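Local coordinates for protein FACT-Spt16 (Cicer arietinum, PDB 5CE6) that probably acts as the histone-binding N-terminal domain of the FACT chaperone, engaging H3-H4 when chromatin is remodelled during transcription, at residues A[91-96]-A[140-145]; A[214-219]-A[246-251]; A[325-330]-A[365-370]. All coordinates share one frame; numbering follows the deposited sequence.

Contact 1: residues A[91-96]-A[140-145]; sequences KKQIHV and IRAIRA
His95 and Ala142 meet where helix 133-145 packs on strand 93-98 of the six-stranded mixed sheet in the N-terminal lobe of Spt16, a helix-on-sheet contact. The CB of His95 points toward the helix, and with CG beside the backbone N (chi1 -67°) the ring is carried out to the methyl group of Ala142. On one flank of the ring ND1 is hydrogen-bonded to NE2 of His124 on the adjoining strand 120-125, and the two imidazoles lie close with their planes at a shallow angle. Further out, CE1 comes within 3.6 Å of Ala142 CB, which approaches the ring obliquely. At the tip, NE2 donates to OE1 of Gln93, two residues back on the same strand, at 3.0 Å; the bond is bent (149°), and NE2 sits well above the carbonyl plane of the amide. The two bonds restrict rotation of the imidazole. A leucine here would probably leave His124 NE2 and Gln93 OE1 without this partner, the amide then relying on its weak bond from NE2 to Glu120 OE1. Gln93 OE1 also lies 4.0 Å from Ala142 CB, while His95 NE2 approaches the same methyl to 3.4 Å.

Contact 2: residues A[214-219]-A[246-251]; sequences GSVMKN and KVILDP
Val216 on the long helix 200-230 faces Val247 and Ile248 on the last turn of helix 237-249, a helix-helix contact within the part of Spt16N related to the M24 metallopeptidases, whose fold is known as pita-bread. The backbones come nearest at Val216 and Ile248, with 6.7 Å between their CA atoms.

What joins the two segments is apolar contact, and Val216 supplies all of one side. Its CB points toward the partner helix, and both methyl groups are used. CG2 touches two neighbours, 4.0 Å from Val247 CG1 and equally far from Ile248 CG1. The two valines run past one another in opposite directions, whereas the isoleucine chain crosses Val216 at about a right angle. The torsion of Ile248 explains its part: CG1 lies beside the backbone N (chi1 -65°), where this methylene rather than a branch methyl meets the valine. The same side chain reaches Val302 and Ala304 of strand 296-306, thereby tying the helix pair to the sheet; Met217, next to Val216, packs on that strand too.

No hydrogen bond crosses between the segments; the backbone bonds run within each. Lys218 N bonds to Gly214 O, and Asn219 N to Ser215 O at 2.7 Å. In the other segment Asp250 N still donates to Lys246 O, although Asp250 is the first residue to leave helical angles. Ser215 OG turns back to the carbonyl oxygen of Tyr211.

The second methyl of Val216, CG1, makes a looser approach to Ile248, at 4.2 Å from its CG1.

Contact 3: residues A[325-330]-A[365-370]; sequences QSKAYE and PDMVSC
Met367 reaches out from the loop after helix 349-363 and lays its thioether against Ala328 on helix 323-342, within the domain related to the pita-bread fold of M24 metallopeptidases. Met367 CB points toward the helix and the chain beyond is stretched out: CG stands beside the backbone N, and past it the chain is fully extended (chi2 -175°, chi3 -170°), which takes SD and CE right up to the helix surface. There the end of the side chain rests against the alanine. SD is 3.7 Å from Ala328 CB, and CE lies 3.8 Å from the same methyl. Both atoms also touch the backbone, with Ala328 CA 3.8 Å from SD and 3.9 Å from CE, a close fit that the small alanine side chain permits.

Lys327 takes a different line. Its aliphatic chain, also extended, runs obliquely across the methionine and brings CD to 4.2 Å from Met367 CE. The ammonium group goes on past the thioether to a weak hydrogen bond with the carbonyl oxygen of Asp363, at the end of helix 349-363. Thus the lysine meets the methionine's end with CD while its ammonium group stays on the exposed side of the contact.

Strand 403-414 packs against both partners: Leu413 touches Ala328 and Met367, and Phe410 touches Met367. Farther down the loop the chain turns on itself, with Cys370 N donating to Met367 O at 2.9 Å.

In the fold
The three contacts follow one another along the chain, each closing before the next opens. Contact 1 belongs to the N-terminal lobe and its six-stranded sheet; contacts 2 and 3 lie in the M24-like domain. The centre of contact 1 is about 46 Å from that of contact 2 and about 56 Å from that of contact 3, across the centre of the chain from both. Contacts 2 and 3 are closer, their centres about 30 Å apart and their nearest atoms about 10 Å apart. Contact 2 joins helices 200-230 and 237-249 beside strand 296-306; contact 3 places helix 323-342 and a loop on strand 403-414. These sheets differ, and none of the three contacts bridges the two parts.

Contact 1: residues A[91-96]-A[140-145]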
loop_
_atom_site.group_PDB
_atom_site.type_symbol
_atom_site.label_atom_id
_atom_site.label_comp_id
_atom_site.label_asym_id
_atom_site.label_seq_id
_atom_site.Cartn_x
_atom_site.Cartn_y
_atom_site.Cartn_z
ATOM N N LYS A 91 -28.719 -3.290 -5.612
ATOM C CA LYS A 91 -29.490 -2.845 -4.454
ATOM C C LYS A 91 -29.987 -4.013 -3.593
ATOM O O LYS A 91 -29.966 -3.940 -2.361
ATOM C CB LYS A 91 -30.672 -1.976 -4.896
ATOM C CG LYS A 91 -31.365 -1.243 -3.748
ATOM C CD LYS A 91 -32.061 0.016 -4.240
ATOM C CE LYS A 91 -31.821 1.188 -3.290
ATOM N NZ LYS A 91 -31.502 2.452 -4.022
ATOM N N LYS A 92 -30.406 -5.098 -4.238
ATOM C CA LYS A 92 -31.070 -6.188 -3.529
ATOM C C LYS A 92 -30.368 -7.536 -3.652
ATOM O O LYS A 92 -30.768 -8.503 -3.008
ATOM C CB LYS A 92 -32.515 -6.321 -4.012
ATOM C CG LYS A 92 -33.322 -5.046 -3.862
ATOM C CD LYS A 92 -33.346 -4.595 -2.411
ATOM C CE LYS A 92 -34.058 -5.610 -1.530
ATOM N NZ LYS A 92 -33.855 -5.326 -0.078
ATOM N N GLN A 93 -29.333 -7.603 -4.485
ATOM C CA GLN A 93 -28.626 -8.860 -4.716
ATOM C C GLN A 93 -27.117 -8.670 -4.800
ATOM O O GLN A 93 -26.633 -7.575 -5.091
ATOM C CB GLN A 93 -29.103 -9.517 -6.015
ATOM C CG GLN A 93 -30.600 -9.774 -6.099
ATOM C CD GLN A 93 -30.995 -10.461 -7.389
ATOM O OE1 GLN A 93 -30.725 -9.959 -8.480
ATOM N NE2 GLN A 93 -31.630 -11.620 -7.271
ATOM N N ILE A 94 -26.376 -9.745 -4.542
ATOM C CA ILE A 94 -24.949 -9.786 -4.858
ATOM C C ILE A 94 -24.729 -11.023 -5.711
ATOM O O ILE A 94 -25.003 -12.129 -5.266
ATOM C CB ILE A 94 -24.083 -9.894 -3.600
ATOM C CG1 ILE A 94 -24.353 -8.707 -2.668
ATOM C CG2 ILE A 94 -22.593 -9.925 -3.970
ATOM C CD1 ILE A 94 -23.511 -8.698 -1.408
ATOM N N HIS A 95 -24.250 -10.833 -6.935
ATOM C CA HIS A 95 -24.001 -11.954 -7.828
ATOM C C HIS A 95 -22.525 -12.297 -7.826
ATOM O O HIS A 95 -21.683 -11.411 -7.887
ATOM C CB HIS A 95 -24.460 -11.609 -9.242
ATOM C CG HIS A 95 -25.939 -11.450 -9.367
ATOM N ND1 HIS A 95 -26.763 -12.459 -9.824
ATOM C CD2 HIS A 95 -26.749 -10.400 -9.095
ATOM C CE1 HIS A 95 -28.013 -12.037 -9.825
ATOM N NE2 HIS A 95 -28.031 -10.788 -9.388
ATOM N N VAL A 96 -22.212 -13.583 -7.731
ATOM C CA VAL A 96 -20.832 -14.028 -7.754
ATOM C C VAL A 96 -20.683 -15.068 -8.847
ATOM O O VAL A 96 -21.492 -15.979 -8.933
ATOM C CB VAL A 96 -20.421 -14.642 -6.406
ATOM C CG1 VAL A 96 -18.950 -15.003 -6.411
ATOM C CG2 VAL A 96 -20.708 -13.663 -5.258
ATOM N N ILE A 140 -25.697 -9.748 -16.086
ATOM C CA ILE A 140 -25.990 -8.500 -16.785
ATOM C C ILE A 140 -27.502 -8.256 -16.909
ATOM O O ILE A 140 -27.968 -7.123 -16.753
ATOM C CB ILE A 140 -25.254 -8.444 -18.150
ATOM C CG1 ILE A 140 -23.760 -8.174 -17.924
ATOM C CG2 ILE A 140 -25.854 -7.378 -19.054
ATOM C CD1 ILE A 140 -22.839 -8.792 -18.972
ATOM N N ARG A 141 -28.270 -9.319 -17.148
ATOM C CA ARG A 141 -29.732 -9.213 -17.156
ATOM C C ARG A 141 -30.311 -8.815 -15.797
ATOM O O ARG A 141 -31.268 -8.043 -15.727
ATOM C CB ARG A 141 -30.379 -10.520 -17.622
ATOM C CG ARG A 141 -30.217 -10.807 -19.105
ATOM C CD ARG A 141 -31.228 -11.849 -19.572
ATOM N NE ARG A 141 -31.133 -13.079 -18.792
ATOM C CZ ARG A 141 -30.276 -14.065 -19.045
ATOM N NH1 ARG A 141 -29.428 -13.976 -20.063
ATOM N NH2 ARG A 141 -30.264 -15.144 -18.275
ATOM N N ALA A 142 -29.742 -9.352 -14.723
ATOM C CA ALA A 142 -30.217 -9.038 -13.375
ATOM C C ALA A 142 -29.979 -7.573 -13.032
ATOM O O ALA A 142 -30.846 -6.921 -12.458
ATOM C CB ALA A 142 -29.561 -9.940 -12.344
ATOM N N ILE A 143 -28.795 -7.070 -13.373
ATOM C CA ILE A 143 -28.465 -5.659 -13.193
ATOM C C ILE A 143 -29.522 -4.777 -13.858
ATOM O O ILE A 143 -30.029 -3.830 -13.252
ATOM C CB ILE A 143 -27.078 -5.327 -13.789
ATOM C CG1 ILE A 143 -25.961 -6.039 -13.020
ATOM C CG2 ILE A 143 -26.827 -3.823 -13.796
ATOM C CD1 ILE A 143 -24.598 -5.916 -13.680
ATOM N N ARG A 144 -29.845 -5.099 -15.107
ATOM C CA ARG A 144 -30.875 -4.381 -15.851
ATOM C C ARG A 144 -32.232 -4.489 -15.159
ATOM O O ARG A 144 -32.964 -3.503 -15.048
ATOM C CB ARG A 144 -30.974 -4.921 -17.282
ATOM N N ALA A 145 -32.558 -5.691 -14.696
ATOM C CA ALA A 145 -33.837 -5.944 -14.038
ATOM C C ALA A 145 -34.014 -5.057 -12.810
ATOM O O ALA A 145 -35.085 -4.484 -12.598
ATOM C CB ALA A 145 -33.956 -7.402 -13.657
#

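Contact 2: residues A[214-219]-A[246-251]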
loop_
_atom_site.group_PDB
_atom_site.type_symbol
_atom_site.label_atom_id
_atom_site.label_comp_id
_atom_site.label_asym_id
_atom_site.label_seq_id
_atom_site.Cartn_x
_atom_site.Cartn_y
_atom_site.Cartn_z
ATOM N N GLY A 214 9.932 -2.780 11.542
ATOM C CA GLY A 214 10.934 -2.048 12.291
ATOM C C GLY A 214 11.975 -2.960 12.910
ATOM O O GLY A 214 13.170 -2.627 12.933
ATOM N N SER A 215 11.526 -4.108 13.410
ATOM C CA SER A 215 12.424 -5.070 14.038
ATOM C C SER A 215 13.427 -5.615 13.027
ATOM O O SER A 215 14.602 -5.821 13.349
ATOM C CB SER A 215 11.644 -6.233 14.652
ATOM O OG SER A 215 10.681 -5.769 15.572
ATOM N N VAL A 216 12.946 -5.867 11.816
ATOM C CA VAL A 216 13.804 -6.327 10.736
ATOM C C VAL A 216 14.862 -5.273 10.383
ATOM O O VAL A 216 16.039 -5.596 10.229
ATOM C CB VAL A 216 12.972 -6.725 9.498
ATOM C CG1 VAL A 216 13.856 -6.914 8.276
ATOM C CG2 VAL A 216 12.178 -7.986 9.796
ATOM N N MET A 217 14.452 -4.012 10.279
ATOM C CA MET A 217 15.411 -2.947 9.977
ATOM C C MET A 217 16.444 -2.818 11.086
ATOM O O MET A 217 17.651 -2.766 10.832
ATOM C CB MET A 217 14.702 -1.602 9.777
ATOM C CG MET A 217 15.665 -0.441 9.527
ATOM S SD MET A 217 16.491 -0.562 7.931
ATOM C CE MET A 217 15.194 -0.014 6.844
ATOM N N LYS A 218 15.970 -2.773 12.322
ATOM C CA LYS A 218 16.857 -2.538 13.454
ATOM C C LYS A 218 17.750 -3.734 13.770
ATOM O O LYS A 218 18.964 -3.584 13.965
ATOM C CB LYS A 218 16.049 -2.170 14.700
ATOM C CG LYS A 218 16.902 -1.583 15.821
ATOM C CD LYS A 218 16.148 -1.551 17.142
ATOM C CE LYS A 218 17.010 -0.996 18.272
ATOM N NZ LYS A 218 17.131 0.491 18.212
ATOM N N ASN A 219 17.152 -4.919 13.819
ATOM C CA ASN A 219 17.849 -6.088 14.340
ATOM C C ASN A 219 18.480 -6.979 13.280
ATOM O O ASN A 219 19.310 -7.829 13.599
ATOM C CB ASN A 219 16.919 -6.907 15.236
ATOM C CG ASN A 219 16.411 -6.110 16.417
ATOM O OD1 ASN A 219 17.168 -5.380 17.059
ATOM N ND2 ASN A 219 15.124 -6.241 16.707
ATOM N N LYS A 246 13.979 -13.440 3.928
ATOM C CA LYS A 246 13.985 -14.626 4.776
ATOM C C LYS A 246 13.681 -14.296 6.231
ATOM O O LYS A 246 12.991 -15.050 6.920
ATOM C CB LYS A 246 15.331 -15.337 4.687
ATOM C CG LYS A 246 15.590 -15.955 3.338
ATOM C CD LYS A 246 16.737 -16.951 3.408
ATOM C CE LYS A 246 17.984 -16.431 2.716
ATOM N NZ LYS A 246 19.102 -17.428 2.775
ATOM N N VAL A 247 14.203 -13.169 6.695
ATOM C CA VAL A 247 13.991 -12.748 8.078
ATOM C C VAL A 247 12.545 -12.297 8.302
ATOM O O VAL A 247 11.954 -12.569 9.350
ATOM C CB VAL A 247 14.983 -11.638 8.475
ATOM C CG1 VAL A 247 14.674 -11.126 9.851
ATOM C CG2 VAL A 247 16.412 -12.166 8.426
ATOM N N ILE A 248 11.975 -11.606 7.321
ATOM C CA ILE A 248 10.571 -11.205 7.402
ATOM C C ILE A 248 9.663 -12.427 7.508
ATOM O O ILE A 248 8.792 -12.486 8.382
ATOM C CB ILE A 248 10.150 -10.351 6.189
ATOM C CG1 ILE A 248 10.901 -9.018 6.188
ATOM C CG2 ILE A 248 8.656 -10.085 6.206
ATOM C CD1 ILE A 248 10.752 -8.271 4.893
ATOM N N LEU A 249 9.897 -13.409 6.638
ATOM C CA LEU A 249 9.054 -14.606 6.559
ATOM C C LEU A 249 9.293 -15.594 7.699
ATOM O O LEU A 249 8.474 -16.483 7.947
ATOM C CB LEU A 249 9.222 -15.289 5.199
ATOM C CG LEU A 249 8.828 -14.413 4.006
ATOM C CD1 LEU A 249 9.053 -15.141 2.701
ATOM C CD2 LEU A 249 7.382 -13.959 4.106
ATOM N N ASP A 250 10.417 -15.446 8.388
ATOM C CA ASP A 250 10.630 -16.164 9.635
ATOM C C ASP A 250 10.990 -15.168 10.727
ATOM O O ASP A 250 12.131 -15.132 11.187
ATOM C CB ASP A 250 11.723 -17.221 9.491
ATOM C CG ASP A 250 11.844 -18.094 10.721
ATOM O OD1 ASP A 250 10.876 -18.138 11.513
ATOM O OD2 ASP A 250 12.905 -18.727 10.899
ATOM N N PRO A 251 10.003 -14.360 11.156
ATOM C CA PRO A 251 10.206 -13.266 12.111
ATOM C C PRO A 251 10.869 -13.728 13.406
ATOM O O PRO A 251 11.385 -12.905 14.164
ATOM C CB PRO A 251 8.782 -12.770 12.378
ATOM C CG PRO A 251 7.892 -13.876 11.979
ATOM C CD PRO A 251 8.577 -14.540 10.834
#

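Contact 3: residues A[325-330]-A[365-370]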
loop_
_atom_site.group_PDB
_atom_site.type_symbol
_atom_site.label_atom_id
_atom_site.label_comp_id
_atom_site.label_asym_id
_atom_site.label_seq_id
_atom_site.Cartn_x
_atom_site.Cartn_y
_atom_site.Cartn_z
ATOM N N GLN A 325 25.993 15.784 1.573
ATOM C CA GLN A 325 25.218 14.584 1.917
ATOM C C GLN A 325 24.710 14.687 3.355
ATOM O O GLN A 325 23.578 14.316 3.645
ATOM C CB GLN A 325 26.069 13.326 1.749
ATOM C CG GLN A 325 26.468 13.004 0.290
ATOM C CD GLN A 325 27.557 11.954 0.198
ATOM O OE1 GLN A 325 28.392 11.828 1.098
ATOM N NE2 GLN A 325 27.568 11.201 -0.905
ATOM N N SER A 326 25.553 15.214 4.246
ATOM C CA SER A 326 25.203 15.326 5.651
ATOM C C SER A 326 24.097 16.347 5.846
ATOM O O SER A 326 23.110 16.080 6.537
ATOM C CB SER A 326 26.424 15.767 6.472
ATOM O OG SER A 326 27.450 14.797 6.419
ATOM N N LYS A 327 24.281 17.527 5.256
ATOM C CA LYS A 327 23.275 18.581 5.342
ATOM C C LYS A 327 21.950 18.115 4.752
ATOM O O LYS A 327 20.893 18.294 5.355
ATOM C CB LYS A 327 23.729 19.845 4.609
ATOM C CG LYS A 327 22.646 20.929 4.589
ATOM C CD LYS A 327 23.066 22.194 3.845
ATOM C CE LYS A 327 21.911 23.202 3.828
ATOM N NZ LYS A 327 22.204 24.454 3.072
ATOM N N ALA A 328 22.002 17.522 3.562
ATOM C CA ALA A 328 20.779 17.084 2.912
ATOM C C ALA A 328 20.030 16.088 3.789
ATOM O O ALA A 328 18.800 16.113 3.861
ATOM C CB ALA A 328 21.091 16.465 1.569
ATOM N N TYR A 329 20.762 15.198 4.447
ATOM C CA TYR A 329 20.097 14.225 5.289
ATOM C C TYR A 329 19.412 14.908 6.465
ATOM O O TYR A 329 18.273 14.581 6.790
ATOM C CB TYR A 329 21.034 13.109 5.776
ATOM C CG TYR A 329 20.288 12.132 6.650
ATOM C CD1 TYR A 329 20.257 12.288 8.026
ATOM C CD2 TYR A 329 19.565 11.083 6.091
ATOM C CE1 TYR A 329 19.557 11.434 8.818
ATOM C CE2 TYR A 329 18.843 10.225 6.887
ATOM C CZ TYR A 329 18.848 10.398 8.245
ATOM O OH TYR A 329 18.140 9.544 9.041
ATOM N N GLU A 330 20.102 15.856 7.097
ATOM C CA GLU A 330 19.526 16.582 8.222
ATOM C C GLU A 330 18.255 17.303 7.802
ATOM O O GLU A 330 17.244 17.275 8.530
ATOM C CB GLU A 330 20.541 17.574 8.798
ATOM C CG GLU A 330 21.740 16.896 9.427
ATOM C CD GLU A 330 22.633 17.867 10.167
ATOM O OE1 GLU A 330 22.713 17.768 11.407
ATOM O OE2 GLU A 330 23.254 18.724 9.509
ATOM N N PRO A 365 17.389 26.031 0.172
ATOM C CA PRO A 365 16.539 26.409 -0.962
ATOM C C PRO A 365 16.967 25.777 -2.287
ATOM O O PRO A 365 16.115 25.468 -3.125
ATOM C CB PRO A 365 16.675 27.934 -1.007
ATOM C CG PRO A 365 17.924 28.242 -0.227
ATOM C CD PRO A 365 17.962 27.209 0.845
ATOM N N ASP A 366 18.264 25.547 -2.459
ATOM C CA ASP A 366 18.764 24.957 -3.696
ATOM C C ASP A 366 18.425 23.469 -3.822
ATOM O O ASP A 366 18.557 22.888 -4.900
ATOM C CB ASP A 366 20.269 25.181 -3.821
ATOM C CG ASP A 366 20.641 26.654 -3.788
ATOM O OD1 ASP A 366 19.846 27.486 -4.285
ATOM O OD2 ASP A 366 21.729 26.977 -3.264
ATOM N N MET A 367 17.980 22.854 -2.728
ATOM C CA MET A 367 17.622 21.438 -2.751
ATOM C C MET A 367 16.130 21.195 -2.976
ATOM O O MET A 367 15.710 20.053 -3.165
ATOM C CB MET A 367 18.041 20.743 -1.450
ATOM C CG MET A 367 19.538 20.685 -1.206
ATOM S SD MET A 367 19.854 19.726 0.285
ATOM C CE MET A 367 21.603 20.065 0.537
ATOM N N VAL A 368 15.334 22.261 -2.953
ATOM C CA VAL A 368 13.882 22.125 -3.093
ATOM C C VAL A 368 13.503 21.338 -4.342
ATOM O O VAL A 368 12.647 20.453 -4.298
ATOM C CB VAL A 368 13.173 23.491 -3.117
ATOM C CG1 VAL A 368 11.727 23.327 -3.550
ATOM C CG2 VAL A 368 13.245 24.154 -1.751
ATOM N N SER A 369 14.166 21.641 -5.454
ATOM C CA SER A 369 13.869 20.975 -6.724
ATOM C C SER A 369 14.131 19.468 -6.705
ATOM O O SER A 369 13.629 18.740 -7.565
ATOM C CB SER A 369 14.645 21.628 -7.873
ATOM O OG SER A 369 16.039 21.515 -7.664
ATOM N N CYS A 370 14.895 18.992 -5.724
ATOM C CA CYS A 370 15.197 17.571 -5.655
ATOM C C CYS A 370 14.257 16.816 -4.729
ATOM O O CYS A 370 14.315 15.601 -4.658
ATOM C CB CYS A 370 16.635 17.336 -5.208
ATOM S SG CYS A 370 17.870 17.905 -6.413
#